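Local coordinates for protein alpha-galactosidase (Lactobacillus brevis, PDB 3MI6) that probably hydrolyses terminal, non-reducing alpha-D-galactose residues of alpha-D-galactosides, as a member of glycosyl hydrolase family 36, at residues H4-N9 against V42-Q47; S20-I25 against G32-G37. All blocks are in the same frame, centred on the assembly; numbering follows the deposited sequence.

Contact 1 of 2, residues H4-N9 against V42-Q47; sequences HVNEAN and VQPTYQ
Methyl CG2 of Val-42 sits over the middle of one face of the His-4 imidazole, a CH-pi contact at an exposed edge in which CG2 lies 3.8 Å from the ring centroid and 10° off the ring normal. The other branch, CG1, is anti to the backbone N of Val-42 (chi1 179°) and reaches back over the root of the histidine, 4.2 Å from His-4 CB. Both His-4 and Val-42 also touch Gln-15 of the adjoining strand 11-15. The middle is packed more closely: the flat side-chain end of Asn-6 lies obliquely against Pro-44, with Asn-6 CG 3.9 Å from Pro-44 CA. Strand 4-6 is one margin of a four-stranded antiparallel sheet, and 42-47 belongs to the long loop that follows the last of those strands and folds back across the sheet; no hydrogen bond joins the two segments. Between Val-42 and Pro-44, Gln-43 starts out away from strand 4-6, and its NE2 hydrogen-bonds OE2 of Glu-706 of the second subunit. A beta-turn, closed by Asn-9 N to Asn-6 O at 3.1 Å, brings Asn-9 CB to 3.9 Å from Pro-44 O, a carbonyl that takes its hydrogen bond from Thr-11 OG1 instead. On this looser, partly solvent-facing side, Asn-9 OD1 and Thr-45 OG1 stay 4.4 Å apart.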
loop_
_atom_site.group_PDB
_atom_site.type_symbol
_atom_site.label_atom_id
_atom_site.label_comp_id
_atom_site.label_asym_id
_atom_site.label_seq_id
_atom_site.Cartn_x
_atom_site.Cartn_y
_atom_site.Cartn_z
ATOM N N HIS D 4 -22.413 2.803 -36.520
ATOM C CA HIS D 4 -23.480 1.924 -36.951
ATOM C C HIS D 4 -24.707 2.318 -36.190
ATOM O O HIS D 4 -24.688 2.314 -34.967
ATOM C CB HIS D 4 -23.159 0.469 -36.586
ATOM C CG HIS D 4 -21.949 -0.080 -37.270
ATOM N ND1 HIS D 4 -22.024 -1.066 -38.228
ATOM C CD2 HIS D 4 -20.635 0.224 -37.140
ATOM C CE1 HIS D 4 -20.806 -1.344 -38.662
ATOM N NE2 HIS D 4 -19.945 -0.575 -38.021
ATOM N N VAL D 5 -25.778 2.647 -36.902
ATOM C CA VAL D 5 -27.042 2.962 -36.259
ATOM C C VAL D 5 -28.071 1.876 -36.566
ATOM O O VAL D 5 -28.165 1.395 -37.697
ATOM C CB VAL D 5 -27.590 4.315 -36.734
ATOM C CG1 VAL D 5 -28.773 4.754 -35.859
ATOM C CG2 VAL D 5 -26.494 5.360 -36.736
ATOM N N ASN D 6 -28.815 1.474 -35.541
ATOM C CA ASN D 6 -29.942 0.583 -35.723
ATOM C C ASN D 6 -31.173 1.418 -35.536
ATOM O O ASN D 6 -31.556 1.734 -34.406
ATOM C CB ASN D 6 -29.937 -0.555 -34.707
ATOM C CG ASN D 6 -30.982 -1.620 -35.019
ATOM O OD1 ASN D 6 -30.664 -2.650 -35.615
ATOM N ND2 ASN D 6 -32.237 -1.373 -34.617
ATOM N N GLU D 7 -31.784 1.783 -36.655
ATOM C CA GLU D 7 -32.820 2.796 -36.643
ATOM C C GLU D 7 -34.058 2.264 -35.967
ATOM O O GLU D 7 -34.843 3.023 -35.396
ATOM C CB GLU D 7 -33.092 3.307 -38.061
ATOM C CG GLU D 7 -32.073 4.356 -38.507
ATOM C CD GLU D 7 -32.172 4.718 -39.975
ATOM O OE1 GLU D 7 -31.874 3.842 -40.820
ATOM O OE2 GLU D 7 -32.521 5.886 -40.275
ATOM N N ALA D 8 -34.196 0.944 -36.003
ATOM C CA ALA D 8 -35.338 0.263 -35.423
ATOM C C ALA D 8 -35.339 0.321 -33.895
ATOM O O ALA D 8 -36.396 0.277 -33.270
ATOM C CB ALA D 8 -35.365 -1.174 -35.898
ATOM N N ASN D 9 -34.151 0.409 -33.300
ATOM C CA ASN D 9 -34.010 0.490 -31.842
ATOM C C ASN D 9 -33.274 1.732 -31.367
ATOM O O ASN D 9 -33.122 1.950 -30.161
ATOM C CB ASN D 9 -33.289 -0.735 -31.292
ATOM C CG ASN D 9 -34.097 -1.979 -31.430
ATOM O OD1 ASN D 9 -34.888 -2.313 -30.553
ATOM N ND2 ASN D 9 -33.911 -2.681 -32.539
ATOM N N VAL D 42 -21.215 -5.570 -33.417
ATOM C CA VAL D 42 -22.461 -4.826 -33.601
ATOM C C VAL D 42 -23.694 -5.720 -33.428
ATOM O O VAL D 42 -23.725 -6.852 -33.918
ATOM C CB VAL D 42 -22.539 -4.118 -34.976
ATOM C CG1 VAL D 42 -23.859 -3.391 -35.095
ATOM C CG2 VAL D 42 -21.381 -3.141 -35.149
ATOM N N GLN D 43 -24.702 -5.207 -32.730
ATOM C CA GLN D 43 -25.911 -5.957 -32.429
ATOM C C GLN D 43 -27.052 -4.970 -32.339
ATOM O O GLN D 43 -26.846 -3.837 -31.917
ATOM C CB GLN D 43 -25.780 -6.678 -31.093
ATOM C CG GLN D 43 -24.774 -7.810 -31.075
ATOM C CD GLN D 43 -25.404 -9.162 -31.354
ATOM O OE1 GLN D 43 -26.401 -9.263 -32.080
ATOM N NE2 GLN D 43 -24.821 -10.216 -30.779
ATOM N N PRO D 44 -28.266 -5.399 -32.715
ATOM C CA PRO D 44 -29.396 -4.474 -32.829
ATOM C C PRO D 44 -29.723 -3.873 -31.482
ATOM O O PRO D 44 -29.956 -2.677 -31.353
ATOM C CB PRO D 44 -30.546 -5.385 -33.271
ATOM C CG PRO D 44 -29.892 -6.599 -33.818
ATOM C CD PRO D 44 -28.670 -6.784 -32.996
ATOM N N THR D 45 -29.731 -4.728 -30.475
ATOM C CA THR D 45 -30.078 -4.327 -29.134
ATOM C C THR D 45 -29.172 -5.090 -28.158
ATOM O O THR D 45 -28.622 -6.135 -28.510
ATOM C CB THR D 45 -31.554 -4.633 -28.855
ATOM O OG1 THR D 45 -31.983 -3.935 -27.683
ATOM C CG2 THR D 45 -31.763 -6.135 -28.668
ATOM N N TYR D 46 -28.995 -4.545 -26.954
ATOM C CA TYR D 46 -28.206 -5.185 -25.905
ATOM C C TYR D 46 -29.065 -5.347 -24.653
ATOM O O TYR D 46 -28.777 -4.771 -23.614
ATOM C CB TYR D 46 -26.944 -4.371 -25.599
ATOM C CG TYR D 46 -25.973 -4.257 -26.763
ATOM C CD1 TYR D 46 -26.093 -3.245 -27.695
ATOM C CD2 TYR D 46 -24.935 -5.156 -26.920
ATOM C CE1 TYR D 46 -25.220 -3.141 -28.755
ATOM C CE2 TYR D 46 -24.057 -5.057 -27.982
ATOM C CZ TYR D 46 -24.207 -4.043 -28.894
ATOM O OH TYR D 46 -23.333 -3.931 -29.954
ATOM N N GLN D 47 -30.131 -6.136 -24.767
ATOM C CA GLN D 47 -31.106 -6.264 -23.687
ATOM C C GLN D 47 -30.415 -6.625 -22.394
ATOM O O GLN D 47 -30.812 -6.189 -21.319
ATOM C CB GLN D 47 -32.177 -7.316 -24.017
ATOM C CG GLN D 47 -33.236 -6.860 -25.031
ATOM C CD GLN D 47 -34.320 -7.914 -25.273
ATOM O OE1 GLN D 47 -34.488 -8.838 -24.471
ATOM N NE2 GLN D 47 -35.060 -7.773 -26.379
#

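Contact 2 of 2, residues S20-I25 against G32-G37; sequences SYIFQI and GQIYYG
Two successive amides grip the carbonyl oxygen of Ile-22: Ile-34 N at 2.8 Å and Tyr-35 N at 3.2 Å from Ile-22 O, each tilted somewhat from the carbonyl plane. The return bond, Ile-22 N to Tyr-35 O, is 2.8 Å long and runs nearly along the C=O axis. Ile-34, the extra residue of the bulge, starts toward the partner strand, and its CD1 reaches both Ile-22 CG2 (3.8 Å) and Gln-24 CB (3.6 Å). Tyr-35 shares the face of Ile-22 and Gln-24; its hydroxyl bonds to Pro-38 O. On the other face Tyr-21 and Tyr-36, a non-hydrogen-bonded pair, meet edge to face. Tyr-21 CD2 stands 3.5 Å above the centre of the Tyr-36 ring, with the planes at 56°. As cross-strand partners the two start from the same face; with CG anti to the backbone N in both (chi1 -168° and -174°), their rings come together. Glu-76 and Lys-162 hold the Tyr-21 hydroxyl, and Phe-248 meets the Tyr-36 ring. An alanine in place of Tyr-36 would remove the face under Tyr-21 CD2 and is likely to open a gap between the hairpin and Phe-248. Ser-20 N to Gly-37 O, at 3.1 Å, resumes the pairing beyond the tyrosines. Two residues on one strand facing a single residue on the other define the classic beta bulge, here within an antiparallel beta hairpin.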
loop_
_atom_site.group_PDB
_atom_site.type_symbol
_atom_site.label_atom_id
_atom_site.label_comp_id
_atom_site.label_asym_id
_atom_site.label_seq_id
_atom_site.Cartn_x
_atom_site.Cartn_y
_atom_site.Cartn_z
ATOM N N SER D 20 -15.230 0.165 -28.724
ATOM C CA SER D 20 -16.655 0.304 -28.992
ATOM C C SER D 20 -17.299 1.199 -27.959
ATOM O O SER D 20 -17.346 0.864 -26.783
ATOM C CB SER D 20 -17.367 -1.057 -28.962
ATOM O OG SER D 20 -16.971 -1.882 -30.045
ATOM N N TYR D 21 -17.801 2.338 -28.405
ATOM C CA TYR D 21 -18.621 3.214 -27.585
ATOM C C TYR D 21 -20.055 2.974 -28.063
ATOM O O TYR D 21 -20.350 3.137 -29.242
ATOM C CB TYR D 21 -18.189 4.655 -27.849
ATOM C CG TYR D 21 -18.714 5.722 -26.901
ATOM C CD1 TYR D 21 -20.036 6.137 -26.947
ATOM C CD2 TYR D 21 -17.863 6.357 -26.000
ATOM C CE1 TYR D 21 -20.506 7.118 -26.105
ATOM C CE2 TYR D 21 -18.317 7.344 -25.160
ATOM C CZ TYR D 21 -19.639 7.726 -25.217
ATOM O OH TYR D 21 -20.099 8.708 -24.371
ATOM N N ILE D 22 -20.937 2.553 -27.166
ATOM C CA ILE D 22 -22.300 2.221 -27.539
ATOM C C ILE D 22 -23.305 2.922 -26.625
ATOM O O ILE D 22 -23.190 2.843 -25.394
ATOM C CB ILE D 22 -22.563 0.711 -27.414
ATOM C CG1 ILE D 22 -21.487 -0.103 -28.129
ATOM C CG2 ILE D 22 -23.943 0.354 -27.933
ATOM C CD1 ILE D 22 -21.529 -1.606 -27.765
ATOM N N PHE D 23 -24.295 3.591 -27.219
ATOM C CA PHE D 23 -25.431 4.092 -26.445
ATOM C C PHE D 23 -26.772 3.887 -27.143
ATOM O O PHE D 23 -26.816 3.537 -28.319
ATOM C CB PHE D 23 -25.245 5.557 -26.036
ATOM C CG PHE D 23 -25.164 6.527 -27.190
ATOM C CD1 PHE D 23 -23.985 6.687 -27.898
ATOM C CD2 PHE D 23 -26.259 7.312 -27.532
ATOM C CE1 PHE D 23 -23.897 7.591 -28.934
ATOM C CE2 PHE D 23 -26.181 8.227 -28.581
ATOM C CZ PHE D 23 -24.996 8.365 -29.280
ATOM N N GLN D 24 -27.858 4.124 -26.409
ATOM C CA GLN D 24 -29.202 3.833 -26.888
ATOM C C GLN D 24 -30.222 4.875 -26.434
ATOM O O GLN D 24 -30.207 5.313 -25.281
ATOM C CB GLN D 24 -29.636 2.453 -26.400
ATOM C CG GLN D 24 -30.952 1.966 -26.976
ATOM C CD GLN D 24 -31.315 0.558 -26.502
ATOM O OE1 GLN D 24 -31.032 0.173 -25.359
ATOM N NE2 GLN D 24 -31.957 -0.213 -27.380
ATOM N N ILE D 25 -31.110 5.274 -27.343
ATOM C CA ILE D 25 -32.236 6.122 -26.966
ATOM C C ILE D 25 -33.224 5.283 -26.179
ATOM O O ILE D 25 -33.528 4.143 -26.542
ATOM C CB ILE D 25 -32.927 6.747 -28.177
ATOM C CG1 ILE D 25 -31.943 7.623 -28.946
ATOM C CG2 ILE D 25 -34.091 7.593 -27.730
ATOM C CD1 ILE D 25 -31.327 8.723 -28.100
ATOM N N GLY D 32 -29.099 6.586 -23.292
ATOM C CA GLY D 32 -28.565 5.695 -22.272
ATOM C C GLY D 32 -27.260 5.050 -22.695
ATOM O O GLY D 32 -27.161 4.377 -23.720
ATOM N N GLN D 33 -26.234 5.281 -21.895
ATOM C CA GLN D 33 -24.907 4.767 -22.179
ATOM C C GLN D 33 -24.928 3.279 -21.911
ATOM O O GLN D 33 -25.470 2.846 -20.897
ATOM C CB GLN D 33 -23.903 5.473 -21.281
ATOM C CG GLN D 33 -22.645 4.739 -21.054
ATOM C CD GLN D 33 -21.805 4.639 -22.287
ATOM O OE1 GLN D 33 -21.894 5.464 -23.211
ATOM N NE2 GLN D 33 -20.958 3.623 -22.312
ATOM N N ILE D 34 -24.376 2.494 -22.833
ATOM C CA ILE D 34 -24.397 1.040 -22.684
ATOM C C ILE D 34 -23.004 0.464 -22.359
ATOM O O ILE D 34 -22.856 -0.366 -21.467
ATOM C CB ILE D 34 -24.956 0.332 -23.956
ATOM C CG1 ILE D 34 -26.180 1.057 -24.491
ATOM C CG2 ILE D 34 -25.326 -1.116 -23.666
ATOM C CD1 ILE D 34 -26.868 0.294 -25.572
ATOM N N TYR D 35 -21.986 0.908 -23.086
ATOM C CA TYR D 35 -20.676 0.296 -22.963
ATOM C C TYR D 35 -19.568 1.065 -23.680
ATOM O O TYR D 35 -19.755 1.550 -24.794
ATOM C CB TYR D 35 -20.728 -1.138 -23.490
ATOM C CG TYR D 35 -19.364 -1.726 -23.695
ATOM C CD1 TYR D 35 -18.676 -2.330 -22.640
ATOM C CD2 TYR D 35 -18.748 -1.670 -24.936
ATOM C CE1 TYR D 35 -17.402 -2.873 -22.832
ATOM C CE2 TYR D 35 -17.491 -2.196 -25.130
ATOM C CZ TYR D 35 -16.822 -2.793 -24.079
ATOM O OH TYR D 35 -15.575 -3.317 -24.293
ATOM N N TYR D 36 -18.412 1.173 -23.035
ATOM C CA TYR D 36 -17.233 1.781 -23.658
ATOM C C TYR D 36 -16.069 0.958 -23.162
ATOM O O TYR D 36 -15.878 0.801 -21.956
ATOM C CB TYR D 36 -17.096 3.267 -23.289
ATOM C CG TYR D 36 -15.974 4.017 -23.994
ATOM C CD1 TYR D 36 -15.454 3.576 -25.205
ATOM C CD2 TYR D 36 -15.449 5.187 -23.450
ATOM C CE1 TYR D 36 -14.419 4.273 -25.850
ATOM C CE2 TYR D 36 -14.416 5.890 -24.082
ATOM C CZ TYR D 36 -13.901 5.430 -25.280
ATOM O OH TYR D 36 -12.874 6.133 -25.897
ATOM N N GLY D 37 -15.328 0.375 -24.094
ATOM C CA GLY D 37 -14.334 -0.622 -23.744
ATOM C C GLY D 37 -13.692 -1.157 -25.001
ATOM O O GLY D 37 -13.818 -0.551 -26.059
#

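Contact 2 is nested inside the loop that contact 1 closes, and their centres lie 11 Å apart. Strands 4-6, 11-15, 19-25 and 31-36 form one antiparallel sheet in simple chain order; contact 2 joins its last two strands, and contact 1 ties its first to the loop beyond the last. That loop lies over the sheet face carrying Ile-22 and Gln-24, where Tyr-46 OH comes 3.7 Å from Ile-22 CD1. The opposite face packs on strands 132-140 and 290-301 of the large antiparallel sheet. Both contacts lie away from the predicted substrate-binding residues, and both reach the second subunit, through Gln-43 and Tyr-35, so this edge of the N-terminal sheet lies at a subunit interface.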